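Long-range contact in N(G),N(G)-dimethylarginine dimethylaminohydrolase (PDB 1H70), which hydrolyses methylated arginines that inhibit nitric oxide synthase, turning dimethyl- and monomethylarginine into citrulline and dimethylamine or methylamine: residues A203-W208 with G247-S252. The protein carries 1 engineered substitution. Residues are numbered along the deposited sequence; the frame is centred on the assembly and turned at random.
Sequences AANCIW and GVSSMS. Engineered in segment 247-252: S250 (natural residue Cys). With CIR (citrulline), chain B.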
# COMPACT_ATOMS: atom_id res chain seq x y z
N ALA A 203 8.96 4.00 -8.97
CA ALA A 203 8.58 5.19 -8.20
C ALA A 203 7.15 5.67 -8.33
O ALA A 203 6.80 6.72 -7.80
CB ALA A 203 9.57 6.34 -8.43
N ALA A 204 6.29 4.93 -9.02
CA ALA A 204 4.87 5.30 -9.06
C ALA A 204 4.26 4.96 -7.71
O ALA A 204 3.16 5.41 -7.37
CB ALA A 204 4.12 4.56 -10.14
N ASN A 205 4.95 4.09 -6.96
CA ASN A 205 4.45 3.73 -5.62
C ASN A 205 5.14 4.66 -4.61
O ASN A 205 6.35 4.55 -4.39
CB ASN A 205 4.75 2.26 -5.35
CG ASN A 205 4.13 1.74 -4.06
OD1 ASN A 205 3.36 0.77 -4.07
ND2 ASN A 205 4.49 2.32 -2.96
N CYS A 206 4.39 5.64 -4.09
CA CYS A 206 4.85 6.62 -3.10
C CYS A 206 3.72 6.83 -2.10
O CYS A 206 2.59 6.45 -2.38
CB CYS A 206 5.18 7.99 -3.72
SG CYS A 206 6.56 7.98 -4.88
N ILE A 207 4.03 7.40 -0.93
CA ILE A 207 2.97 7.70 0.03
C ILE A 207 2.93 9.13 0.53
O ILE A 207 3.92 9.69 0.97
CB ILE A 207 3.00 6.78 1.27
CG1 ILE A 207 4.39 6.77 1.92
CG2 ILE A 207 2.53 5.37 0.90
CD1 ILE A 207 4.46 5.89 3.19
N TRP A 208 1.74 9.72 0.48
CA TRP A 208 1.51 11.02 1.05
C TRP A 208 1.21 10.75 2.52
O TRP A 208 0.43 9.84 2.83
CB TRP A 208 0.29 11.69 0.41
CG TRP A 208 -0.12 13.00 1.04
CD1 TRP A 208 0.30 14.24 0.64
CD2 TRP A 208 -0.99 13.19 2.15
NE1 TRP A 208 -0.26 15.20 1.45
CE2 TRP A 208 -1.08 14.58 2.37
CE3 TRP A 208 -1.72 12.33 2.97
CZ2 TRP A 208 -1.85 15.13 3.41
CZ3 TRP A 208 -2.51 12.87 3.99
CH2 TRP A 208 -2.57 14.26 4.20
N GLY A 247 6.94 -1.81 -1.98
CA GLY A 247 7.49 -0.48 -1.81
C GLY A 247 6.99 0.20 -0.54
O GLY A 247 6.54 -0.45 0.40
N VAL A 248 7.04 1.53 -0.56
CA VAL A 248 6.62 2.31 0.58
C VAL A 248 5.12 2.22 0.89
O VAL A 248 4.79 2.31 2.05
CB VAL A 248 7.09 3.79 0.50
CG1 VAL A 248 8.62 3.86 0.48
CG2 VAL A 248 6.55 4.51 -0.72
N SER A 249 4.22 2.06 -0.08
CA SER A 249 2.80 1.99 0.30
C SER A 249 2.55 0.66 1.00
O SER A 249 1.80 0.54 1.94
CB SER A 249 1.84 2.11 -0.90
OG SER A 249 1.74 0.87 -1.56
N SER A 250 3.26 -0.35 0.52
CA SER A 250 3.14 -1.73 0.99
C SER A 250 3.45 -1.96 2.44
O SER A 250 2.91 -2.89 3.05
CB SER A 250 4.15 -2.57 0.20
OG SER A 250 4.20 -2.10 -1.15
N MET A 251 4.38 -1.17 2.96
CA MET A 251 4.93 -1.37 4.28
C MET A 251 4.21 -0.71 5.45
O MET A 251 4.69 -0.77 6.60
CB MET A 251 6.42 -1.02 4.22
CG MET A 251 7.14 -2.14 3.44
SD MET A 251 8.95 -2.02 3.52
CE MET A 251 9.09 -0.45 2.65
N SER A 252 3.07 -0.06 5.19
CA SER A 252 2.34 0.50 6.32
C SER A 252 0.86 0.61 6.06
O SER A 252 0.41 0.45 4.93
CB SER A 252 2.87 1.87 6.77
OG SER A 252 2.97 2.86 5.74
C CIR B . 3.69 -10.47 -2.43
O CIR B . 2.52 -10.55 -1.94
OXT CIR B . 3.96 -11.05 -3.56
CA CIR B . 4.73 -9.63 -1.75
N CIR B . 6.07 -10.17 -2.03
C3 CIR B . 4.63 -8.16 -2.23
C4 CIR B . 3.31 -7.54 -1.72
C5 CIR B . 3.20 -6.12 -2.23
N6 CIR B . 1.99 -5.47 -1.70
C7 CIR B . 1.70 -4.18 -1.83
O7 CIR B . 2.44 -3.38 -2.42
N8 CIR B . 0.55 -3.73 -1.29
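N205 and I207 meet V248 and S249 in a buried packing contact of mixed polar and apolar side chains that sets the entry to strand 207-209 against the active-site loop following helix 239-242. Some 278 Å² is buried in all, and the nearest CA pair is I207 and S249, 5.7 Å apart. I207 and V248 form the apolar part together, crossing obliquely with I207 CG1 4.1 Å from V248 CG2. Chi1 of 53° leaves I207 CG2 beside its backbone N and anti to the carbonyl carbon, where it meets CA of S249 at 3.4 Å, a tight carbon pair. From the loop, V248 CG2 reaches CA of C206 at 3.6 Å. In the pentein fold of this family, a five-bladed α/β propeller with the active site in its central channel, the loop carries the position assigned as nucleophile, here the engineered S250 (Cys in the natural sequence). Its OG accepts a nearly straight bond from N of G247 (2.9 Å, 173°) and donates to O7 of citrulline at 2.5 Å. The carboxamide of N205, extended with chi1 -174°, lies beside S249 CB. E66 OE1 is hydrogen-bonded to both S249 OG and citrulline, making S249 a second-shell residue of the site.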